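Local coordinates for protein 6-aminohexanoate-cyclic-dimer hydrolase (Arthrobacter sp., PDB 3A2Q) that specifically hydrolyses the cyclic dimer of 6-aminohexanoic acid to the linear dimer, a step in the breakdown of nylon-6 oligomers, at residues Tyr368-Val373 against Phe428-Gln433; Pro40-Val45 against Val158-Ser163. The protein carries 1 engineered substitution. One frame throughout, in Å; residues are numbered along the deposited sequence.

How the contacts relate
Both contacts are buried, and neither involves an exposed residue, yet they share no element of the fold. Contact 1 seats the short helix 427-431 and the turn after it on the long helix 356-378, whereas contact 2 joins the ends of helices 24-42 and 152-159 where each leads into a strand of the central sheet. Their centres are 33 Å apart, on opposite sides of the chain's centre, with about 18 Å between nearest atoms. Contact 2 is wholly aliphatic across its interface. Contact 1 buries more surface and brings polar atoms against methyls: a serine-glutamine pair bonded within its own segment, and a helix carbonyl that Arg191 holds.

Contact 1: Tyr368-Val373 against Phe428-Gln433; sequences YYAGKV and FNVSGQ
Tyr369 and Val430 meet because each sends its leading branch anti to the backbone N: the ring of Tyr369 (chi1 -175°) and CG1 of Val430 (chi1 175°) come together between helix 356-378 and helix 427-431. The side chains cross at about a right angle, and the methyl comes to the ring's edge near its plane, Val430 CG1 lying 3.8 Å from Tyr369 CD2. At the far end of the ring, the hydroxyl is bonded to the carbonyl O of Ala302. Ala370 makes the close approach of the backbones possible, its CA being only 4.0 Å from the CA of Ser431. Ala370 CB sits 3.5 Å from Val430 O, a carbonyl that is bonded to Arg191.

One turn later, Val373 sets CG1 against the end of the short helix, 4.1 Å from Ser431 CB and 3.3 Å from Gln433 OE1. That amide oxygen is already engaged: Ser431 OG donates to Gln433 OE1 at 2.6 Å, only 16° from the carbonyl plane, and OE1 also lies in plane at the edge of the Phe428 ring. In return, Gln433 N gives a weak bond of 3.3 Å to Ser431 OG, so the hydroxyl is held from two ends of the same residue across Gly432, whose positive phi lets the chain leave the helix. Phe428 and Gln433 also lean on strand 448-455. A leucine in place of Gln433 would probably leave the buried Ser431 hydroxyl without its acceptor, with just the weak bond from the backbone N to hold it. The chemistry thus implies a division of labour: no hydrogen bond crosses between the segments; methyls and a ring edge join them, two methyls resting against carbonyl oxygens, while a bond within 428-433 occupies the amide oxygen that Val373 packs against.

Contact 2: Pro40-Val45 against Val158-Ser163; sequences PEINAV and VAAALS
Leu162 CD1 is the hub at which residues 40-45 and 158-163 meet, in the Schellman motif that ends helix 152-159 in this amidase-family fold. Leu162 CD1 lies 3.9 Å from Val45 CG2, with the two side chains sliding past each other in opposite directions. Ala44 CB is 4.1 Å from Leu162 CD1. Ile42 approaches differently, reaching tip to tip so that its CD1 stands 4.1 Å from Leu162 CD1, and the same Ile42 methyl, CD1, rests 3.8 Å from Ala160 CB. Ile42 gets there with CG1 between its backbone N and carbonyl carbon (chi1 55°), which turns the longer branch across to the opposing turn.

The next shell is backbone. Ala161, with positive phi, is the C-prime residue of the Schellman motif: Ala161 N bonds to Val158 O at 3.1 Å, and Leu162 N to Ala157 O. This reversal aims both Ala160 CB and Leu162 at residues 40-45. Across the interface, Asn43 also takes positive phi as helix 24-42 gives way to the edge strand 45-48. Asn39 accepts a hydrogen bond from Val45 N, and His34, of the same helix, bonds to Ala160 O, so polar ties flank the aliphatic cluster.

Farther out, Val45 and Ser163 both touch Leu70 on strand 68-72, which bears Lys72, assigned by similarity to the charge relay system; the side chains of Val45 and Lys72 are about 11 Å apart. Where the chain heads for strand 165-170, Ser163 OG turns back and donates to Leu162 O at 2.6 Å, tilted 31° from the carbonyl plane.

Contact 1: Tyr368-Val373 against Phe428-Gln433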
ATOM      1  N   TYR A 368      23.519   0.349  -0.697  1.00 26.51           N
ATOM      2  CA  TYR A 368      24.366  -0.412   0.209  1.00 26.62           C
ATOM      3  C   TYR A 368      23.539  -1.112   1.275  1.00 27.19           C
ATOM      4  O   TYR A 368      23.790  -2.270   1.591  1.00 27.42           O
ATOM      5  CB  TYR A 368      25.425   0.492   0.853  1.00 31.18           C
ATOM      6  CG  TYR A 368      26.704   0.578   0.038  1.00 35.84           C
ATOM      7  CD1 TYR A 368      27.404  -0.577  -0.311  1.00 33.74           C
ATOM      8  CD2 TYR A 368      27.213   1.808  -0.393  1.00 37.28           C
ATOM      9  CE1 TYR A 368      28.573  -0.519  -1.071  1.00 35.36           C
ATOM     10  CE2 TYR A 368      28.389   1.879  -1.156  1.00 32.07           C
ATOM     11  CZ  TYR A 368      29.061   0.707  -1.490  1.00 39.03           C
ATOM     12  OH  TYR A 368      30.212   0.749  -2.247  1.00 38.43           O
ATOM     13  N   TYR A 369      22.541  -0.421   1.818  1.00 28.06           N
ATOM     14  CA  TYR A 369      21.699  -1.025   2.842  1.00 26.49           C
ATOM     15  C   TYR A 369      20.919  -2.188   2.237  1.00 24.64           C
ATOM     16  O   TYR A 369      20.807  -3.255   2.843  1.00 25.08           O
ATOM     17  CB  TYR A 369      20.732   0.003   3.417  1.00 26.33           C
ATOM     18  CG  TYR A 369      19.932  -0.544   4.571  1.00 25.75           C
ATOM     19  CD1 TYR A 369      20.524  -0.754   5.819  1.00 23.16           C
ATOM     20  CD2 TYR A 369      18.595  -0.892   4.407  1.00 29.25           C
ATOM     21  CE1 TYR A 369      19.794  -1.305   6.878  1.00 28.53           C
ATOM     22  CE2 TYR A 369      17.857  -1.440   5.454  1.00 27.86           C
ATOM     23  CZ  TYR A 369      18.460  -1.644   6.685  1.00 29.74           C
ATOM     24  OH  TYR A 369      17.721  -2.186   7.713  1.00 27.34           O
ATOM     25  N   ALA A 370      20.384  -1.980   1.037  1.00 24.38           N
ATOM     26  CA  ALA A 370      19.632  -3.024   0.347  1.00 25.44           C
ATOM     27  C   ALA A 370      20.485  -4.286   0.292  1.00 23.23           C
ATOM     28  O   ALA A 370      20.006  -5.387   0.548  1.00 25.89           O
ATOM     29  CB  ALA A 370      19.282  -2.571  -1.065  1.00 24.25           C
ATOM     30  N   GLY A 371      21.757  -4.118  -0.049  1.00 26.10           N
ATOM     31  CA  GLY A 371      22.645  -5.261  -0.127  1.00 26.23           C
ATOM     32  C   GLY A 371      22.775  -5.987   1.200  1.00 28.22           C
ATOM     33  O   GLY A 371      22.718  -7.216   1.245  1.00 27.14           O
ATOM     34  N   LYS A 372      22.949  -5.234   2.283  1.00 26.46           N
ATOM     35  CA  LYS A 372      23.093  -5.849   3.598  1.00 27.39           C
ATOM     36  C   LYS A 372      21.856  -6.669   3.930  1.00 29.71           C
ATOM     37  O   LYS A 372      21.960  -7.781   4.450  1.00 27.83           O
ATOM     38  CB  LYS A 372      23.319  -4.787   4.682  1.00 31.96           C
ATOM     39  CG  LYS A 372      24.607  -3.982   4.526  1.00 40.86           C
ATOM     40  CD  LYS A 372      24.958  -3.217   5.804  1.00 44.53           C
ATOM     41  CE  LYS A 372      23.820  -2.309   6.259  1.00 49.24           C
ATOM     42  NZ  LYS A 372      24.079  -1.716   7.605  1.00 53.99           N
ATOM     43  N   VAL A 373      20.685  -6.125   3.619  1.00 25.82           N
ATOM     44  CA  VAL A 373      19.439  -6.823   3.890  1.00 24.20           C
ATOM     45  C   VAL A 373      19.311  -8.105   3.068  1.00 24.05           C
ATOM     46  O   VAL A 373      19.067  -9.179   3.612  1.00 23.08           O
ATOM     47  CB  VAL A 373      18.212  -5.938   3.580  1.00 26.20           C
ATOM     48  CG1 VAL A 373      16.954  -6.770   3.694  1.00 21.08           C
ATOM     49  CG2 VAL A 373      18.153  -4.750   4.541  1.00 22.77           C
ATOM     50  N   PHE A 428      12.137  -2.787   3.530  1.00 21.13           N
ATOM     51  CA  PHE A 428      11.896  -3.517   2.295  1.00 21.09           C
ATOM     52  C   PHE A 428      11.575  -2.647   1.092  1.00 24.31           C
ATOM     53  O   PHE A 428      11.561  -3.131  -0.040  1.00 24.26           O
ATOM     54  CB  PHE A 428      10.845  -4.586   2.577  1.00 20.72           C
ATOM     55  CG  PHE A 428      11.205  -5.417   3.770  1.00 22.42           C
ATOM     56  CD1 PHE A 428      12.335  -6.237   3.730  1.00 25.44           C
ATOM     57  CD2 PHE A 428      10.554  -5.237   4.985  1.00 24.28           C
ATOM     58  CE1 PHE A 428      12.818  -6.851   4.882  1.00 20.21           C
ATOM     59  CE2 PHE A 428      11.031  -5.847   6.146  1.00 20.89           C
ATOM     60  CZ  PHE A 428      12.168  -6.655   6.094  1.00 24.29           C
ATOM     61  N   ASN A 429      11.321  -1.363   1.334  1.00 23.21           N
ATOM     62  CA  ASN A 429      11.118  -0.437   0.230  1.00 21.05           C
ATOM     63  C   ASN A 429      12.540  -0.179  -0.249  1.00 21.67           C
ATOM     64  O   ASN A 429      12.787  -0.010  -1.437  1.00 20.82           O
ATOM     65  CB  ASN A 429      10.528   0.900   0.691  1.00 20.85           C
ATOM     66  CG  ASN A 429       9.078   0.795   1.054  1.00 22.54           C
ATOM     67  OD1 ASN A 429       8.734   0.570   2.211  1.00 19.83           O
ATOM     68  ND2 ASN A 429       8.209   0.939   0.058  1.00 21.99           N
ATOM     69  N   VAL A 430      13.481  -0.146   0.692  1.00 21.38           N
ATOM     70  CA  VAL A 430      14.875   0.087   0.325  1.00 22.21           C
ATOM     71  C   VAL A 430      15.484  -1.117  -0.386  1.00 23.48           C
ATOM     72  O   VAL A 430      16.188  -0.951  -1.374  1.00 22.67           O
ATOM     73  CB  VAL A 430      15.736   0.447   1.552  1.00 23.39           C
ATOM     74  CG1 VAL A 430      17.203   0.555   1.146  1.00 21.66           C
ATOM     75  CG2 VAL A 430      15.260   1.769   2.136  1.00 25.79           C
ATOM     76  N   SER A 431      15.209  -2.328   0.096  1.00 25.04           N
ATOM     77  CA  SER A 431      15.764  -3.519  -0.544  1.00 22.92           C
ATOM     78  C   SER A 431      15.003  -3.891  -1.813  1.00 25.18           C
ATOM     79  O   SER A 431      15.556  -4.538  -2.700  1.00 25.15           O
ATOM     80  CB  SER A 431      15.748  -4.715   0.417  1.00 22.65           C
ATOM     81  OG  SER A 431      14.427  -5.172   0.619  1.00 19.56           O
ATOM     82  N   GLY A 432      13.734  -3.496  -1.891  1.00 20.69           N
ATOM     83  CA  GLY A 432      12.935  -3.801  -3.067  1.00 22.77           C
ATOM     84  C   GLY A 432      12.319  -5.193  -3.056  1.00 22.63           C
ATOM     85  O   GLY A 432      11.725  -5.615  -4.047  1.00 22.28           O
ATOM     86  N   GLN A 433      12.450  -5.909  -1.942  1.00 20.30           N
ATOM     87  CA  GLN A 433      11.897  -7.256  -1.842  1.00 22.00           C
ATOM     88  C   GLN A 433      10.387  -7.271  -1.706  1.00 22.19           C
ATOM     89  O   GLN A 433       9.796  -6.364  -1.123  1.00 23.33           O
ATOM     90  CB  GLN A 433      12.506  -7.989  -0.653  1.00 21.55           C
ATOM     91  CG  GLN A 433      13.979  -8.256  -0.803  1.00 21.93           C
ATOM     92  CD  GLN A 433      14.635  -8.553   0.523  1.00 26.56           C
ATOM     93  OE1 GLN A 433      14.719  -7.686   1.389  1.00 27.18           O
ATOM     94  NE2 GLN A 433      15.100  -9.778   0.692  1.00 31.80           N
TER

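Contact 2: Pro40-Val45 against Val158-Ser163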
ATOM      1  N   PRO A  40     -19.997   7.688   3.593  1.00 40.74           N
ATOM      2  CA  PRO A  40     -20.078   8.945   4.345  1.00 39.80           C
ATOM      3  C   PRO A  40     -19.463   8.835   5.739  1.00 39.79           C
ATOM      4  O   PRO A  40     -18.898   9.797   6.260  1.00 40.98           O
ATOM      5  CB  PRO A  40     -21.579   9.229   4.393  1.00 44.07           C
ATOM      6  CG  PRO A  40     -22.099   8.564   3.150  1.00 46.07           C
ATOM      7  CD  PRO A  40     -21.325   7.274   3.101  1.00 41.01           C
ATOM      8  N   GLU A  41     -19.556   7.652   6.335  1.00 39.78           N
ATOM      9  CA  GLU A  41     -19.015   7.441   7.671  1.00 39.10           C
ATOM     10  C   GLU A  41     -17.495   7.305   7.742  1.00 36.97           C
ATOM     11  O   GLU A  41     -16.891   7.627   8.763  1.00 36.65           O
ATOM     12  CB  GLU A  41     -19.653   6.207   8.308  1.00 43.32           C
ATOM     13  CG  GLU A  41     -21.149   6.319   8.511  1.00 47.52           C
ATOM     14  CD  GLU A  41     -21.682   5.252   9.443  1.00 54.50           C
ATOM     15  OE1 GLU A  41     -21.299   5.257  10.633  1.00 56.62           O
ATOM     16  OE2 GLU A  41     -22.481   4.409   8.988  1.00 63.76           O
ATOM     17  N   ILE A  42     -16.869   6.838   6.666  1.00 36.21           N
ATOM     18  CA  ILE A  42     -15.424   6.656   6.687  1.00 34.20           C
ATOM     19  C   ILE A  42     -14.603   7.593   5.800  1.00 33.02           C
ATOM     20  O   ILE A  42     -13.387   7.680   5.964  1.00 31.04           O
ATOM     21  CB  ILE A  42     -15.054   5.187   6.366  1.00 30.55           C
ATOM     22  CG1 ILE A  42     -15.668   4.761   5.033  1.00 31.76           C
ATOM     23  CG2 ILE A  42     -15.545   4.279   7.478  1.00 29.32           C
ATOM     24  CD1 ILE A  42     -15.299   3.345   4.617  1.00 32.96           C
ATOM     25  N   ASN A  43     -15.254   8.292   4.872  1.00 32.61           N
ATOM     26  CA  ASN A  43     -14.558   9.234   3.993  1.00 31.63           C
ATOM     27  C   ASN A  43     -13.371   8.549   3.297  1.00 31.48           C
ATOM     28  O   ASN A  43     -12.260   9.079   3.271  1.00 29.62           O
ATOM     29  CB  ASN A  43     -14.092  10.442   4.822  1.00 33.85           C
ATOM     30  CG  ASN A  43     -13.486  11.554   3.975  1.00 30.05           C
ATOM     31  OD1 ASN A  43     -13.975  11.863   2.888  1.00 32.89           O
ATOM     32  ND2 ASN A  43     -12.428  12.176   4.485  1.00 35.37           N
ATOM     33  N   ALA A  44     -13.631   7.368   2.739  1.00 31.93           N
ATOM     34  CA  ALA A  44     -12.615   6.577   2.044  1.00 32.98           C
ATOM     35  C   ALA A  44     -12.532   6.964   0.566  1.00 33.80           C
ATOM     36  O   ALA A  44     -11.457   7.301   0.064  1.00 33.24           O
ATOM     37  CB  ALA A  44     -12.934   5.097   2.181  1.00 32.51           C
ATOM     38  N   VAL A  45     -13.668   6.891  -0.126  1.00 33.22           N
ATOM     39  CA  VAL A  45     -13.738   7.265  -1.536  1.00 32.34           C
ATOM     40  C   VAL A  45     -13.994   8.767  -1.569  1.00 36.15           C
ATOM     41  O   VAL A  45     -15.060   9.224  -1.157  1.00 37.27           O
ATOM     42  CB  VAL A  45     -14.901   6.551  -2.256  1.00 30.01           C
ATOM     43  CG1 VAL A  45     -14.991   7.031  -3.701  1.00 34.81           C
ATOM     44  CG2 VAL A  45     -14.699   5.054  -2.218  1.00 29.55           C
ATOM     45  N   VAL A 158     -11.591  -1.251   0.885  1.00 29.81           N
ATOM     46  CA  VAL A 158     -11.654  -2.699   0.753  1.00 26.09           C
ATOM     47  C   VAL A 158     -12.153  -3.360   2.036  1.00 26.21           C
ATOM     48  O   VAL A 158     -12.897  -4.336   1.992  1.00 26.32           O
ATOM     49  CB  VAL A 158     -10.269  -3.280   0.364  1.00 27.61           C
ATOM     50  CG1 VAL A 158     -10.332  -4.809   0.318  1.00 31.22           C
ATOM     51  CG2 VAL A 158      -9.848  -2.728  -0.993  1.00 24.67           C
ATOM     52  N   ALA A 159     -11.755  -2.815   3.180  1.00 28.15           N
ATOM     53  CA  ALA A 159     -12.177  -3.364   4.462  1.00 27.58           C
ATOM     54  C   ALA A 159     -13.690  -3.208   4.654  1.00 30.10           C
ATOM     55  O   ALA A 159     -14.320  -4.015   5.329  1.00 28.92           O
ATOM     56  CB  ALA A 159     -11.433  -2.668   5.589  1.00 26.85           C
ATOM     57  N   ALA A 160     -14.258  -2.169   4.048  1.00 29.93           N
ATOM     58  CA  ALA A 160     -15.691  -1.893   4.153  1.00 32.86           C
ATOM     59  C   ALA A 160     -16.476  -2.396   2.946  1.00 33.58           C
ATOM     60  O   ALA A 160     -17.646  -2.058   2.772  1.00 33.80           O
ATOM     61  CB  ALA A 160     -15.918  -0.403   4.329  1.00 30.24           C
ATOM     62  N   ALA A 161     -15.821  -3.195   2.112  1.00 32.66           N
ATOM     63  CA  ALA A 161     -16.444  -3.769   0.925  1.00 32.27           C
ATOM     64  C   ALA A 161     -16.952  -2.766  -0.111  1.00 32.41           C
ATOM     65  O   ALA A 161     -17.911  -3.048  -0.830  1.00 32.40           O
ATOM     66  CB  ALA A 161     -17.576  -4.702   1.341  1.00 35.07           C
ATOM     67  N   LEU A 162     -16.314  -1.602  -0.202  1.00 31.08           N
ATOM     68  CA  LEU A 162     -16.729  -0.616  -1.194  1.00 31.03           C
ATOM     69  C   LEU A 162     -16.220  -1.103  -2.553  1.00 34.33           C
ATOM     70  O   LEU A 162     -16.625  -0.603  -3.604  1.00 34.31           O
ATOM     71  CB  LEU A 162     -16.151   0.763  -0.867  1.00 31.00           C
ATOM     72  CG  LEU A 162     -16.359   1.268   0.564  1.00 33.55           C
ATOM     73  CD1 LEU A 162     -15.956   2.733   0.644  1.00 32.18           C
ATOM     74  CD2 LEU A 162     -17.812   1.097   0.979  1.00 31.60           C
ATOM     75  N   SER A 163     -15.334  -2.095  -2.503  1.00 34.35           N
ATOM     76  CA  SER A 163     -14.739  -2.732  -3.678  1.00 33.94           C
ATOM     77  C   SER A 163     -13.948  -3.932  -3.169  1.00 34.56           C
ATOM     78  O   SER A 163     -13.438  -3.910  -2.048  1.00 33.21           O
ATOM     79  CB  SER A 163     -13.805  -1.775  -4.418  1.00 33.08           C
ATOM     80  OG  SER A 163     -14.538  -0.821  -5.163  1.00 38.14           O
TER